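Local coordinates for protein exosome complex component Rrp42 (Archaeoglobus fulgidus, PDB 3M7N) that probably serves as a non-catalytic subunit of the archaeal RNA-degrading exosome, helping to shape the active site of its partner Rrp41, at residues Val62-Gly67 and Trp133-Asp138; Val58-Lys63 and Leu154-Ala159. All coordinates share one frame; numbering follows the deposited sequence.

Contact 1: residues Val62-Gly67 and Trp133-Asp138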
loop_
_atom_site.group_PDB
_atom_site.type_symbol
_atom_site.label_atom_id
_atom_site.label_comp_id
_atom_site.label_asym_id
_atom_site.label_seq_id
_atom_site.Cartn_x
_atom_site.Cartn_y
_atom_site.Cartn_z
ATOM N N VAL H 62 23.835 -8.184 -19.151
ATOM C CA VAL H 62 22.990 -8.233 -20.323
ATOM C C VAL H 62 22.533 -9.655 -20.568
ATOM O O VAL H 62 23.319 -10.583 -20.462
ATOM C CB VAL H 62 23.736 -7.726 -21.587
ATOM C CG1 VAL H 62 22.818 -7.796 -22.809
ATOM C CG2 VAL H 62 24.245 -6.310 -21.373
ATOM N N LYS H 63 21.257 -9.812 -20.901
ATOM C CA LYS H 63 20.709 -11.107 -21.269
ATOM C C LYS H 63 19.980 -11.016 -22.605
ATOM O O LYS H 63 19.247 -10.060 -22.864
ATOM C CB LYS H 63 19.748 -11.625 -20.189
ATOM C CG LYS H 63 20.388 -11.880 -18.838
ATOM C CD LYS H 63 21.441 -12.984 -18.921
ATOM C CE LYS H 63 20.809 -14.354 -19.157
ATOM N NZ LYS H 63 21.790 -15.455 -18.923
ATOM N N MET H 64 20.174 -12.015 -23.454
ATOM C CA MET H 64 19.504 -12.035 -24.741
ATOM C C MET H 64 18.744 -13.332 -24.910
ATOM O O MET H 64 19.252 -14.407 -24.591
ATOM C CB MET H 64 20.515 -11.888 -25.877
ATOM C CG MET H 64 21.278 -10.577 -25.866
ATOM S SD MET H 64 22.405 -10.465 -27.264
ATOM C CE MET H 64 21.227 -10.207 -28.595
ATOM N N GLN H 65 17.521 -13.226 -25.403
ATOM C CA GLN H 65 16.730 -14.400 -25.725
ATOM C C GLN H 65 15.845 -14.083 -26.924
ATOM O O GLN H 65 15.450 -12.936 -27.122
ATOM C CB GLN H 65 15.908 -14.853 -24.512
ATOM C CG GLN H 65 14.915 -13.824 -24.009
ATOM C CD GLN H 65 14.164 -14.274 -22.763
ATOM O OE1 GLN H 65 14.764 -14.711 -21.773
ATOM N NE2 GLN H 65 12.840 -14.165 -22.806
ATOM N N PRO H 66 15.574 -15.093 -27.760
ATOM C CA PRO H 66 14.665 -14.904 -28.896
ATOM C C PRO H 66 13.300 -14.520 -28.373
ATOM O O PRO H 66 12.998 -14.851 -27.235
ATOM C CB PRO H 66 14.617 -16.288 -29.531
ATOM C CG PRO H 66 15.939 -16.899 -29.184
ATOM C CD PRO H 66 16.267 -16.393 -27.813
ATOM N N GLY H 67 12.494 -13.825 -29.165
ATOM C CA GLY H 67 11.180 -13.428 -28.700
ATOM C C GLY H 67 10.304 -12.720 -29.719
ATOM O O GLY H 67 10.644 -12.586 -30.897
ATOM N N TRP H 133 15.789 -10.994 -31.620
ATOM C CA TRP H 133 16.512 -10.984 -30.358
ATOM C C TRP H 133 16.010 -9.889 -29.433
ATOM O O TRP H 133 15.683 -8.785 -29.867
ATOM C CB TRP H 133 17.999 -10.797 -30.581
ATOM C CG TRP H 133 18.688 -12.029 -31.021
ATOM C CD1 TRP H 133 19.183 -12.286 -32.261
ATOM C CD2 TRP H 133 18.982 -13.180 -30.223
ATOM N NE1 TRP H 133 19.766 -13.527 -32.289
ATOM C CE2 TRP H 133 19.656 -14.100 -31.048
ATOM C CE3 TRP H 133 18.743 -13.523 -28.887
ATOM C CZ2 TRP H 133 20.091 -15.340 -30.590
ATOM C CZ3 TRP H 133 19.180 -14.759 -28.430
ATOM C CH2 TRP H 133 19.847 -15.649 -29.280
ATOM N N ILE H 134 15.941 -10.211 -28.149
ATOM C CA ILE H 134 15.589 -9.232 -27.140
ATOM C C ILE H 134 16.762 -9.047 -26.198
ATOM O O ILE H 134 17.267 -10.012 -25.645
ATOM C CB ILE H 134 14.380 -9.698 -26.347
ATOM C CG1 ILE H 134 13.192 -9.864 -27.296
ATOM C CG2 ILE H 134 14.088 -8.713 -25.225
ATOM C CD1 ILE H 134 12.014 -10.525 -26.667
ATOM N N VAL H 135 17.214 -7.811 -26.039
ATOM C CA VAL H 135 18.361 -7.522 -25.178
ATOM C C VAL H 135 17.909 -6.900 -23.855
ATOM O O VAL H 135 17.390 -5.785 -23.840
ATOM C CB VAL H 135 19.337 -6.582 -25.891
ATOM C CG1 VAL H 135 20.586 -6.400 -25.076
ATOM C CG2 VAL H 135 19.665 -7.133 -27.276
ATOM N N PHE H 136 18.084 -7.634 -22.756
ATOM C CA PHE H 136 17.768 -7.125 -21.427
ATOM C C PHE H 136 18.984 -6.492 -20.816
ATOM O O PHE H 136 20.002 -7.160 -20.606
ATOM C CB PHE H 136 17.265 -8.239 -20.497
ATOM C CG PHE H 136 15.876 -8.729 -20.832
ATOM C CD1 PHE H 136 15.688 -9.920 -21.513
ATOM C CD2 PHE H 136 14.764 -7.996 -20.472
ATOM C CE1 PHE H 136 14.417 -10.364 -21.825
ATOM C CE2 PHE H 136 13.487 -8.446 -20.776
ATOM C CZ PHE H 136 13.318 -9.620 -21.454
ATOM N N VAL H 137 18.883 -5.195 -20.543
ATOM C CA VAL H 137 19.958 -4.480 -19.869
ATOM C C VAL H 137 19.518 -4.244 -18.437
ATOM O O VAL H 137 18.579 -3.483 -18.167
ATOM C CB VAL H 137 20.337 -3.131 -20.564
ATOM C CG1 VAL H 137 21.416 -2.409 -19.755
ATOM C CG2 VAL H 137 20.836 -3.357 -21.976
ATOM N N ASP H 138 20.172 -4.921 -17.505
ATOM C CA ASP H 138 19.730 -4.838 -16.118
ATOM C C ASP H 138 20.798 -4.214 -15.252
ATOM O O ASP H 138 21.911 -4.723 -15.145
ATOM C CB ASP H 138 19.244 -6.199 -15.602
ATOM C CG ASP H 138 17.895 -6.607 -16.209
ATOM O OD1 ASP H 138 17.856 -7.552 -17.018
ATOM O OD2 ASP H 138 16.868 -5.982 -15.882
#

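Contact 2: residues Val58-Lys63 and Leu154-Ala159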
loop_
_atom_site.group_PDB
_atom_site.type_symbol
_atom_site.label_atom_id
_atom_site.label_comp_id
_atom_site.label_asym_id
_atom_site.label_seq_id
_atom_site.Cartn_x
_atom_site.Cartn_y
_atom_site.Cartn_z
ATOM N N VAL H 58 28.579 -0.095 -9.502
ATOM C CA VAL H 58 27.348 -0.593 -10.087
ATOM C C VAL H 58 27.733 -1.665 -11.058
ATOM O O VAL H 58 28.816 -1.625 -11.665
ATOM C CB VAL H 58 26.540 0.523 -10.816
ATOM C CG1 VAL H 58 27.415 1.268 -11.791
ATOM C CG2 VAL H 58 25.357 -0.074 -11.538
ATOM N N VAL H 59 26.867 -2.655 -11.191
ATOM C CA VAL H 59 27.145 -3.713 -12.135
ATOM C C VAL H 59 25.982 -3.814 -13.068
ATOM O O VAL H 59 24.835 -3.640 -12.667
ATOM C CB VAL H 59 27.454 -5.083 -11.443
ATOM C CG1 VAL H 59 26.358 -5.468 -10.477
ATOM C CG2 VAL H 59 27.663 -6.152 -12.478
ATOM N N VAL H 60 26.285 -4.063 -14.333
ATOM C CA VAL H 60 25.251 -4.223 -15.314
ATOM C C VAL H 60 25.451 -5.560 -15.974
ATOM O O VAL H 60 26.581 -5.921 -16.319
ATOM C CB VAL H 60 25.313 -3.095 -16.380
ATOM C CG1 VAL H 60 24.402 -3.413 -17.563
ATOM C CG2 VAL H 60 24.958 -1.755 -15.762
ATOM N N GLY H 61 24.362 -6.297 -16.160
ATOM C CA GLY H 61 24.421 -7.542 -16.906
ATOM C C GLY H 61 23.470 -7.496 -18.081
ATOM O O GLY H 61 22.427 -6.842 -18.032
ATOM N N VAL H 62 23.835 -8.184 -19.151
ATOM C CA VAL H 62 22.990 -8.233 -20.323
ATOM C C VAL H 62 22.533 -9.655 -20.568
ATOM O O VAL H 62 23.319 -10.583 -20.462
ATOM C CB VAL H 62 23.736 -7.726 -21.587
ATOM C CG1 VAL H 62 22.818 -7.796 -22.809
ATOM C CG2 VAL H 62 24.245 -6.310 -21.373
ATOM N N LYS H 63 21.257 -9.812 -20.901
ATOM C CA LYS H 63 20.709 -11.107 -21.269
ATOM C C LYS H 63 19.980 -11.016 -22.605
ATOM O O LYS H 63 19.247 -10.060 -22.864
ATOM C CB LYS H 63 19.748 -11.625 -20.189
ATOM C CG LYS H 63 20.388 -11.880 -18.838
ATOM C CD LYS H 63 21.441 -12.984 -18.921
ATOM C CE LYS H 63 20.809 -14.354 -19.157
ATOM N NZ LYS H 63 21.790 -15.455 -18.923
ATOM N N LEU H 154 27.987 4.129 -18.230
ATOM C CA LEU H 154 29.293 3.563 -18.567
ATOM C C LEU H 154 29.250 2.034 -18.511
ATOM O O LEU H 154 29.741 1.349 -19.420
ATOM C CB LEU H 154 30.349 4.050 -17.573
ATOM C CG LEU H 154 31.433 5.070 -17.914
ATOM C CD1 LEU H 154 31.147 5.819 -19.196
ATOM C CD2 LEU H 154 31.603 6.016 -16.744
ATOM N N ALA H 155 28.658 1.504 -17.443
ATOM C CA ALA H 155 28.620 0.050 -17.256
ATOM C C ALA H 155 27.718 -0.586 -18.295
ATOM O O ALA H 155 28.060 -1.624 -18.863
ATOM C CB ALA H 155 28.182 -0.326 -15.827
ATOM N N ALA H 156 26.581 0.044 -18.567
ATOM C CA ALA H 156 25.692 -0.480 -19.595
ATOM C C ALA H 156 26.365 -0.612 -20.983
ATOM O O ALA H 156 26.270 -1.666 -21.623
ATOM C CB ALA H 156 24.410 0.325 -19.669
ATOM N N ILE H 157 27.050 0.431 -21.455
ATOM C CA ILE H 157 27.687 0.332 -22.773
ATOM C C ILE H 157 28.907 -0.614 -22.762
ATOM O O ILE H 157 29.148 -1.349 -23.710
ATOM C CB ILE H 157 28.052 1.719 -23.389
ATOM C CG1 ILE H 157 28.505 1.548 -24.838
ATOM C CG2 ILE H 157 29.121 2.441 -22.584
ATOM C CD1 ILE H 157 27.371 1.244 -25.822
ATOM N N ALA H 158 29.664 -0.608 -21.679
ATOM C CA ALA H 158 30.747 -1.574 -21.549
ATOM C C ALA H 158 30.206 -3.011 -21.636
ATOM O O ALA H 158 30.787 -3.870 -22.306
ATOM C CB ALA H 158 31.509 -1.356 -20.244
ATOM N N ALA H 159 29.082 -3.256 -20.972
ATOM C CA ALA H 159 28.464 -4.572 -20.991
ATOM C C ALA H 159 28.011 -4.942 -22.397
ATOM O O ALA H 159 28.195 -6.081 -22.829
ATOM C CB ALA H 159 27.294 -4.632 -20.041
#

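Contact 1: residues Val62-Gly67 and Trp133-Asp138
K63 and F136 face each other as a hydrogen-bonded antiparallel pair and hold the two strands with a bond in each direction. F136 N reaches K63 O at 2.7 Å, almost straight at the hydrogen, while K63 N gives its hydrogen to F136 O at 2.9 Å. Two residues on, Q65 and I134 repeat the arrangement less tightly: Q65 N to I134 O is 3.2 Å, and I134 N returns a bond to Q65 O. Between these pairs M64 CA sits 3.1 Å from I134 O, a CA-H...O contact.

These are the neighbouring strands 56-67 and 131-141 of the mixed five-stranded sheet in the RNase PH fold, and the sheet's two faces differ. On the face of V62, M64, P66, V135 and W133 the packing is apolar and mostly buried. V62 CG1, anti to its own N (chi1 180°), meets V135 CG1 at 3.5 Å. The M64 chain bends at its last torsion (chi3 73°), which brings CE against both V135 CG2 and W133 CB. P66 lies alongside W133, with CG over one face of the indole and CD 3.4 Å from CZ3; the backbone N of Q65 meets the ring at its edge, in plane. V165 of strand 164-165 touches both M64 and W133.

On the other face Q65 and F136 are partly exposed. The amide of Q65 stands nearly perpendicular to the F136 ring (82°), its CD at the ring's edge, and I134 CG2 lies over one face of that ring, toward its rim. I134 CD1 extends to G67 CA at 3.6 Å. K63 NZ leads away to a salt bridge with E46 and hydrogen bonds to backbone carbonyls of V86 and E87 in the exonuclease 1 chain.

Contact 2: residues Val58-Lys63 and Leu154-Ala159
Helix 148-161 packs on one face of the mixed sheet of this RNase PH-type domain, and here its 154-159 portion lies against strand 56-67. The two segments run in roughly the same direction, their axes 34° apart and 7.5 Å at closest approach. V58, V60 and V62 point toward the helix, which answers with the methyls of A155 and A159; such small residues let it come close to the strand. The side chains that meet are all apolar, and every touching residue is buried.

V60 is the central residue and uses both its branches. CG2 touches A155 CB at 3.5 Å and also lies against the backbone N of A156. CG1, set anti to the backbone N (chi1 169°), rests on A156 CA at 3.8 Å and reaches A159 CB at 4.0 Å, which places the isopropyl group across one turn of the helix. With an alanine here both branches would be gone, and a gap would probably open between the strand and the methyls of A155 and A159. V137 of strand 131-141 touches A156, while A49 and V51 of strand 47-53 touch A159 and A155, so the helix lies over three strands. At the start of the segment V58 CG1 makes a looser approach to A155 CB, 4.4 Å away. One turn further along the helix, A159 CB meets the CG2 branch of V62 at 3.7 Å.

How the contacts relate
Both contacts start from strand 56-67 and share V62 and K63. Contact 1 joins this strand edge to edge with strand 131-141, so backbone polar groups do much of the work; contact 2 lays the helix that follows strand 131-141 over the sheet and relies mainly on valine and alanine methyls packing on one another and on the helix backbone. The centre of contact 2 is about 9 Å from the centre of the chain and its touching residues are all buried; that of contact 1 is about 18 Å out, with partly exposed residues and a face turned to the exonuclease 1 chain. They meet where D138 N probably hydrogen-bonds to G61 O at 3.0 Å, and where V137 CG1 packs on V60 CG1.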